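Local coordinates for appr-1-p processing domain protein (Thermus aquaticus Y51MC23, PDB 5M31) that belongs to the macro domain family, small globular modules with a mixed beta sheet flanked by helices, at residues V41-Q44 with F45-A48; Q54-V57 with K58-R62; R75-A79 with Q80-I84. All coordinates share one frame; numbering follows the deposited sequence.

In the fold
All three contacts lie within the macro domain and come one after another along the chain. Contact 1 lies on helix 40-48, contact 2 on the next helix, 50-61, and contact 3 in the connection after strand 71-74 and the start of strand 83-88, the antiparallel pair at one border of the mixed six-stranded sheet. Their centres are about 15 Å (contacts 1 and 2), 16 Å (1 and 3) and 19 Å (2 and 3) apart. Contacts 1 and 3 touch, Phe45 CD2 lying 4.0 Å from Ile84 CG2, whereas contact 2 stays about 7 Å and 8 Å from contacts 1 and 3 at the nearest atoms. Helix 40-48 packs on strand 26-31 and helix 50-61 on edge strand 71-74, which contact 3 joins to 83-88.

Contact 1: residues V41-Q44 with F45-A48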
loop_
_atom_site.group_PDB
_atom_site.type_symbol
_atom_site.label_atom_id
_atom_site.label_comp_id
_atom_site.label_asym_id
_atom_site.label_seq_id
_atom_site.Cartn_x
_atom_site.Cartn_y
_atom_site.Cartn_z
ATOM N N VAL A 41 1.847 -5.281 8.983
ATOM C CA VAL A 41 1.138 -5.571 7.778
ATOM C C VAL A 41 2.017 -6.393 6.830
ATOM O O VAL A 41 1.563 -7.371 6.221
ATOM C CB VAL A 41 0.723 -4.225 7.111
ATOM C CG1 VAL A 41 0.206 -4.448 5.688
ATOM C CG2 VAL A 41 -0.372 -3.568 7.962
ATOM N N ALA A 42 3.273 -6.003 6.715
ATOM C CA ALA A 42 4.152 -6.607 5.698
ATOM C C ALA A 42 4.327 -8.111 6.006
ATOM O O ALA A 42 4.405 -8.924 5.111
ATOM C CB ALA A 42 5.482 -5.903 5.651
ATOM N N LEU A 43 4.422 -8.454 7.289
ATOM C CA LEU A 43 4.506 -9.864 7.684
ATOM C C LEU A 43 3.296 -10.657 7.206
ATOM O O LEU A 43 3.426 -11.759 6.664
ATOM C CB LEU A 43 4.624 -9.979 9.208
ATOM C CG LEU A 43 4.698 -11.405 9.723
ATOM C CD1 LEU A 43 5.757 -12.211 8.993
ATOM C CD2 LEU A 43 4.978 -11.408 11.216
ATOM N N GLN A 44 2.117 -10.067 7.322
ATOM C CA GLN A 44 0.891 -10.749 6.891
ATOM C C GLN A 44 0.938 -10.951 5.376
ATOM O O GLN A 44 0.581 -12.020 4.855
ATOM C CB GLN A 44 -0.365 -9.947 7.281
ATOM C CG GLN A 44 -0.444 -9.508 8.748
ATOM C CD GLN A 44 -0.106 -10.593 9.751
ATOM O OE1 GLN A 44 0.876 -10.484 10.528
ATOM N NE2 GLN A 44 -0.937 -11.617 9.795
ATOM N N PHE A 45 1.388 -9.908 4.674
ATOM C CA PHE A 45 1.566 -9.990 3.214
ATOM C C PHE A 45 2.602 -11.009 2.806
ATOM O O PHE A 45 2.391 -11.743 1.840
ATOM C CB PHE A 45 1.858 -8.605 2.601
ATOM C CG PHE A 45 0.605 -7.824 2.270
ATOM C CD1 PHE A 45 -0.033 -7.083 3.252
ATOM C CD2 PHE A 45 0.076 -7.822 1.012
ATOM C CE1 PHE A 45 -1.188 -6.352 2.959
ATOM C CE2 PHE A 45 -1.038 -7.067 0.715
ATOM C CZ PHE A 45 -1.677 -6.342 1.655
ATOM N N LYS A 46 3.720 -11.091 3.519
ATOM C CA LYS A 46 4.732 -12.104 3.185
ATOM C C LYS A 46 4.144 -13.508 3.209
ATOM O O LYS A 46 4.354 -14.288 2.285
ATOM C CB LYS A 46 5.883 -12.074 4.125
ATOM C CG LYS A 46 6.932 -13.086 3.762
ATOM C CD LYS A 46 8.230 -12.838 4.491
ATOM C CE LYS A 46 8.100 -13.057 5.976
ATOM N NZ LYS A 46 9.401 -12.809 6.653
ATOM N N ARG A 47 3.419 -13.792 4.292
ATOM C CA ARG A 47 2.767 -15.144 4.498
ATOM C C ARG A 47 1.666 -15.439 3.469
ATOM O O ARG A 47 1.594 -16.556 2.965
ATOM C CB ARG A 47 2.325 -15.294 5.979
ATOM C CG ARG A 47 3.504 -15.171 6.927
ATOM C CD ARG A 47 3.398 -15.751 8.313
ATOM N NE ARG A 47 2.658 -14.909 9.242
ATOM C CZ ARG A 47 2.943 -14.744 10.534
ATOM N NH1 ARG A 47 4.051 -15.245 11.081
ATOM N NH2 ARG A 47 2.137 -14.001 11.280
ATOM N N ALA A 48 0.862 -14.425 3.098
ATOM C CA ALA A 48 -0.280 -14.595 2.194
ATOM C C ALA A 48 0.156 -14.587 0.755
ATOM O O ALA A 48 -0.525 -15.137 -0.114
ATOM C CB ALA A 48 -1.271 -13.462 2.423
#
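Leu43 holds CG anti to its own N (chi1 179°) and Arg47, one helical turn on, holds CG beside its N (chi1 -59°); a further bend of the arginine at chi3 (-80°) then brings its guanidinium over the leucine branch. Leu43 CG sits 3.8 Å from the guanidinium plane of Arg47, over its centre, and CD2 comes within 3.8 Å of Arg47 NH2 on that same face. An apolar branch thus lies against the flat side of a cation. Beside it runs Gln44, bent at chi2, with its amide almost perpendicular to the guanidinium. Gln44 OE1 stays 3.8 Å from Arg47 NH2, too long for a hydrogen bond. On another side of the helix, Val41 and Phe45 lie side by side and point the same way, Val41 CG1 meeting Phe45 CD1 at 3.6 Å, while Val41 O sits at the ring edge. Four successive i to i+4 backbone bonds keep these pairs in place, among them Phe45 N to Val41 O at 3.0 Å and Arg47 N to Leu43 O at 3.1 Å. The arrangement is that of an amphipathic helix, with Arg47 and Gln44 on its exposed side. Lys46 takes a different course: its CE passes Leu43 CD1 at 3.9 Å, NZ bonds to Met37 O, and the residue reaches Tyr53 of helix 50-61 in a cation-pi contact. The other side of the helix packs on the sheet, where Val41, Ala42 and Phe45 meet Asn29 of strand 26-31, and Phe45 also touches Leu19 and Leu20 in a neighbouring loop.

Contact 2: residues Q54-V57 with K58-R62; sequences QAYV and KACER
Val57 and Lys58 adjoin at the middle of helix 50-61, and each reaches one turn along it, Val57 forward to Glu61 and Lys58 back to Gln54. Val57 places CG1 anti to its N (chi1 167°), which turns that methyl toward the acidic side chain. Glu61 OE2 comes to 3.9 Å from Val57 CG1, and Glu61 CG is 3.4 Å from Val57 O, so the carboxylate chain lies obliquely across the valine, touching it without a polar bond. Lys58 leans its aliphatic part on the preceding turn, CG lying 3.6 Å from Gln54 O, the carbonyl that also accepts the lysine's backbone N-H.

Cys60 makes the third meeting, with Tyr56. The sulfur lies above one face of the ring, 3.8 Å from its centroid and 26° off the normal, and is displaced toward the rim, so that Cys60 SG approaches Tyr56 CE1 to 3.4 Å. This is a Cys sulfur-aromatic contact at i to i+4 spacing, set by the helix itself: Cys60 N bonds to Tyr56 O at 2.8 Å. A water links Ala55 O, further back in the helix, to Arg62 NH2 at its C-terminal end, a group that also bonds to Gln64 OE1.

The chemistry is therefore divided. A polarisable sulfur sits against one face of the buried ring, whose far end is placed by hydroxyl bonds to Asn32 O and, weakly, Gly35 N. Lys58 meets the helix through its methylenes and Glu61 through both CG and a carboxylate oxygen, and both residues lie on the exposed side.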
loop_
_atom_site.group_PDB
_atom_site.type_symbol
_atom_site.label_atom_id
_atom_site.label_comp_id
_atom_site.label_asym_id
_atom_site.label_seq_id
_atom_site.Cartn_x
_atom_site.Cartn_y
_atom_site.Cartn_z
ATOM N N GLN A 54 9.002 -12.447 -2.785
ATOM C CA GLN A 54 10.253 -12.717 -3.519
ATOM C C GLN A 54 10.521 -11.662 -4.560
ATOM O O GLN A 54 11.647 -11.226 -4.724
ATOM C CB GLN A 54 10.236 -14.114 -4.181
ATOM C CG GLN A 54 10.243 -15.315 -3.198
ATOM C CD GLN A 54 11.369 -15.314 -2.140
ATOM O OE1 GLN A 54 12.481 -14.815 -2.358
ATOM N NE2 GLN A 54 11.082 -15.927 -0.990
ATOM N N ALA A 55 9.476 -11.250 -5.299
ATOM C CA ALA A 55 9.654 -10.169 -6.278
ATOM C C ALA A 55 10.113 -8.868 -5.642
ATOM O O ALA A 55 11.022 -8.183 -6.171
ATOM C CB ALA A 55 8.373 -9.951 -7.062
ATOM N N TYR A 56 9.539 -8.572 -4.480
ATOM C CA TYR A 56 9.907 -7.395 -3.685
ATOM C C TYR A 56 11.358 -7.444 -3.231
ATOM O O TYR A 56 12.104 -6.441 -3.320
ATOM C CB TYR A 56 8.967 -7.258 -2.501
ATOM C CG TYR A 56 9.493 -6.432 -1.359
ATOM C CD1 TYR A 56 9.369 -5.030 -1.342
ATOM C CD2 TYR A 56 10.066 -7.051 -0.285
ATOM C CE1 TYR A 56 9.851 -4.264 -0.272
ATOM C CE2 TYR A 56 10.551 -6.317 0.753
ATOM C CZ TYR A 56 10.400 -4.944 0.804
ATOM O OH TYR A 56 10.991 -4.266 1.926
ATOM N N VAL A 57 11.794 -8.594 -2.764
ATOM C CA VAL A 57 13.184 -8.739 -2.358
ATOM C C VAL A 57 14.118 -8.441 -3.525
ATOM O O VAL A 57 15.099 -7.672 -3.372
ATOM C CB VAL A 57 13.476 -10.116 -1.777
ATOM C CG1 VAL A 57 14.956 -10.371 -1.644
ATOM C CG2 VAL A 57 12.752 -10.252 -0.436
ATOM N N LYS A 58 13.846 -9.035 -4.690
ATOM C CA LYS A 58 14.646 -8.766 -5.855
ATOM C C LYS A 58 14.608 -7.294 -6.290
ATOM O O LYS A 58 15.678 -6.736 -6.615
ATOM C CB LYS A 58 14.232 -9.683 -7.006
ATOM C CG LYS A 58 14.645 -11.124 -6.764
ATOM C CD LYS A 58 14.059 -12.046 -7.823
ATOM C CE LYS A 58 14.434 -13.510 -7.579
ATOM N NZ LYS A 58 15.813 -13.803 -8.080
ATOM N N ALA A 59 13.450 -6.636 -6.176
ATOM C CA ALA A 59 13.331 -5.225 -6.566
ATOM C C ALA A 59 14.162 -4.360 -5.608
ATOM O O ALA A 59 14.827 -3.370 -5.993
ATOM C CB ALA A 59 11.907 -4.771 -6.549
ATOM N N CYS A 60 14.132 -4.733 -4.338
ATOM C CA CYS A 60 14.987 -3.990 -3.368
ATOM C C CYS A 60 16.475 -4.184 -3.675
ATOM O O CYS A 60 17.276 -3.261 -3.479
ATOM C CB CYS A 60 14.682 -4.400 -1.926
ATOM S SG CYS A 60 13.095 -3.848 -1.237
ATOM N N GLU A 61 16.885 -5.402 -4.017
ATOM C CA GLU A 61 18.307 -5.662 -4.350
ATOM C C GLU A 61 18.758 -4.808 -5.523
ATOM O O GLU A 61 19.914 -4.355 -5.571
ATOM C CB GLU A 61 18.526 -7.162 -4.619
ATOM C CG GLU A 61 18.467 -7.981 -3.324
ATOM C CD GLU A 61 18.430 -9.513 -3.510
ATOM O OE1 GLU A 61 18.061 -10.015 -4.602
ATOM O OE2 GLU A 61 18.759 -10.210 -2.509
ATOM N N ARG A 62 17.835 -4.536 -6.436
ATOM C CA ARG A 62 18.102 -3.688 -7.587
ATOM C C ARG A 62 18.065 -2.191 -7.287
ATOM O O ARG A 62 18.386 -1.405 -8.162
ATOM C CB ARG A 62 17.102 -3.962 -8.693
ATOM C CG ARG A 62 17.179 -5.335 -9.294
ATOM C CD ARG A 62 16.350 -5.387 -10.576
ATOM N NE ARG A 62 14.896 -5.225 -10.383
ATOM C CZ ARG A 62 14.023 -6.230 -10.175
ATOM N NH1 ARG A 62 14.442 -7.501 -10.070
ATOM N NH2 ARG A 62 12.725 -5.973 -10.085
HETATM O O HOH W 1 11.178 -8.068 -8.882
#

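Contact 3: residues R75-A79 with Q80-I84; sequences RGPLA and QPRYI
Arg82 and Arg75 each bring a guanidinium group into this turn, but the two are used differently. That of Arg82 is sandwiched: Tyr83 OH lies 3.2 Å above the centre of one face of the Arg82 group, and Pro77 CA rests over the opposite face, nearer the rim. The guanidinium of Arg75 works through its edge instead. A bend at chi3 turns the head so that its NH2 edge meets the carbonyls of Gln80 and Pro81. Arg75 NH2 donates to Pro81 O at 3.0 Å, in the carbonyl plane and on a lone pair, with that oxygen 16° out of the guanidinium plane, and adds a weaker, more bent bond to Gln80 O. A water stands in the guanidinium plane on the NH1 side and accepts from Arg75 NH1.

Closer to the main chain, Arg75 N bonds to Arg82 O at 2.6 Å and nearly straight. This bond prolongs the antiparallel pairing of strands 71-74 and 83-88, a beta hairpin with a long connection at the outer edge of the sheet. The connection is reversed by a type I beta turn from Gly76 to Ala79, closed by Ala79 N to Gly76 O at 3.1 Å, and followed by a cis peptide bond before Pro81. At the phi of 116° and psi of 156° of Gly76, a side chain would collide with the carbonyl O of Arg75.

Arg82 runs extended from CG to NE alongside the turn, with CG 3.4 Å from Gly76 O. Its NE makes a salt bridge with Asp74, whose carboxylate also receives Gly76 N, so one acid ties both limbs of the connection. A further water donates to Ala79 O and accepts weakly from Arg82 N. Arg75, Pro81 and Ile84 all pack on Phe49.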
loop_
_atom_site.group_PDB
_atom_site.type_symbol
_atom_site.label_atom_id
_atom_site.label_comp_id
_atom_site.label_asym_id
_atom_site.label_seq_id
_atom_site.Cartn_x
_atom_site.Cartn_y
_atom_site.Cartn_z
ATOM N N ARG A 75 -0.104 -10.392 -10.096
ATOM C CA ARG A 75 -0.282 -11.806 -9.878
ATOM C C ARG A 75 -0.911 -12.470 -11.096
ATOM O O ARG A 75 -1.049 -13.678 -11.149
ATOM C CB ARG A 75 -1.131 -12.041 -8.639
ATOM C CG ARG A 75 -0.525 -11.477 -7.353
ATOM C CD ARG A 75 -1.445 -11.676 -6.168
ATOM N NE ARG A 75 -1.561 -13.087 -5.800
ATOM C CZ ARG A 75 -2.683 -13.724 -5.494
ATOM N NH1 ARG A 75 -2.653 -15.015 -5.169
ATOM N NH2 ARG A 75 -3.860 -13.089 -5.488
ATOM N N GLY A 76 -1.304 -11.673 -12.064
ATOM C CA GLY A 76 -1.850 -12.207 -13.305
ATOM C C GLY A 76 -3.303 -11.820 -13.504
ATOM O O GLY A 76 -4.000 -11.464 -12.573
ATOM N N PRO A 77 -3.746 -11.816 -14.760
ATOM C CA PRO A 77 -5.064 -11.302 -15.065
ATOM C C PRO A 77 -6.215 -12.078 -14.458
ATOM O O PRO A 77 -7.336 -11.571 -14.475
ATOM C CB PRO A 77 -5.114 -11.347 -16.601
ATOM C CG PRO A 77 -4.098 -12.366 -16.961
ATOM C CD PRO A 77 -3.009 -12.219 -15.968
ATOM N N LEU A 78 -5.991 -13.328 -14.015
ATOM C CA LEU A 78 -7.052 -14.149 -13.455
ATOM C C LEU A 78 -7.035 -14.161 -11.935
ATOM O O LEU A 78 -7.821 -14.869 -11.299
ATOM C CB LEU A 78 -6.987 -15.601 -13.979
ATOM C CG LEU A 78 -6.919 -15.745 -15.482
ATOM C CD1 LEU A 78 -6.798 -17.208 -15.907
ATOM C CD2 LEU A 78 -8.140 -15.102 -16.161
ATOM N N ALA A 79 -6.136 -13.383 -11.357
ATOM C CA ALA A 79 -5.930 -13.435 -9.912
ATOM C C ALA A 79 -6.777 -12.393 -9.214
ATOM O O ALA A 79 -7.125 -11.368 -9.804
ATOM C CB ALA A 79 -4.482 -13.212 -9.594
ATOM N N GLN A 80 -7.027 -12.637 -7.925
ATOM C CA GLN A 80 -7.605 -11.659 -7.020
ATOM C C GLN A 80 -6.947 -11.799 -5.671
ATOM O O GLN A 80 -6.863 -12.906 -5.154
ATOM C CB GLN A 80 -9.125 -11.853 -6.860
ATOM C CG GLN A 80 -9.814 -10.717 -6.133
ATOM C CD GLN A 80 -9.640 -10.811 -4.634
ATOM O OE1 GLN A 80 -9.701 -11.919 -4.071
ATOM N NE2 GLN A 80 -9.381 -9.690 -3.977
ATOM N N PRO A 81 -6.478 -10.681 -5.112
ATOM C CA PRO A 81 -6.199 -9.441 -5.838
ATOM C C PRO A 81 -5.235 -9.649 -6.964
ATOM O O PRO A 81 -4.375 -10.545 -6.907
ATOM C CB PRO A 81 -5.561 -8.555 -4.776
ATOM C CG PRO A 81 -4.921 -9.561 -3.868
ATOM C CD PRO A 81 -5.882 -10.653 -3.761
ATOM N N ARG A 82 -5.402 -8.887 -8.039
ATOM C CA ARG A 82 -4.462 -9.007 -9.144
ATOM C C ARG A 82 -3.113 -8.358 -8.789
ATOM O O ARG A 82 -2.062 -8.876 -9.201
ATOM C CB ARG A 82 -5.027 -8.403 -10.419
ATOM C CG ARG A 82 -3.969 -8.305 -11.448
ATOM C CD ARG A 82 -4.537 -8.068 -12.834
ATOM N NE ARG A 82 -3.484 -8.137 -13.820
ATOM C CZ ARG A 82 -3.619 -7.828 -15.098
ATOM N NH1 ARG A 82 -4.828 -7.588 -15.621
ATOM N NH2 ARG A 82 -2.559 -7.898 -15.867
ATOM N N TYR A 83 -3.158 -7.218 -8.108
ATOM C CA TYR A 83 -1.940 -6.429 -7.823
ATOM C C TYR A 83 -1.702 -6.292 -6.363
ATOM O O TYR A 83 -2.637 -6.061 -5.575
ATOM C CB TYR A 83 -2.058 -5.024 -8.409
ATOM C CG TYR A 83 -2.312 -4.969 -9.899
ATOM C CD1 TYR A 83 -1.330 -5.269 -10.805
ATOM C CD2 TYR A 83 -3.553 -4.643 -10.366
ATOM C CE1 TYR A 83 -1.557 -5.180 -12.162
ATOM C CE2 TYR A 83 -3.823 -4.620 -11.725
ATOM C CZ TYR A 83 -2.808 -4.871 -12.608
ATOM O OH TYR A 83 -3.062 -4.820 -13.992
ATOM N N ILE A 84 -0.422 -6.387 -6.013
ATOM C CA ILE A 84 0.087 -5.973 -4.693
ATOM C C ILE A 84 0.923 -4.712 -4.868
ATOM O O ILE A 84 1.824 -4.723 -5.686
ATOM C CB ILE A 84 0.943 -7.055 -4.059
ATOM C CG1 ILE A 84 0.220 -8.413 -4.009
ATOM C CG2 ILE A 84 1.325 -6.612 -2.618
ATOM C CD1 ILE A 84 -1.027 -8.424 -3.197
HETATM O O HOH W 2 -5.378 -15.882 -4.720
HETATM O O HOH W 3 -8.480 -8.918 -9.025
#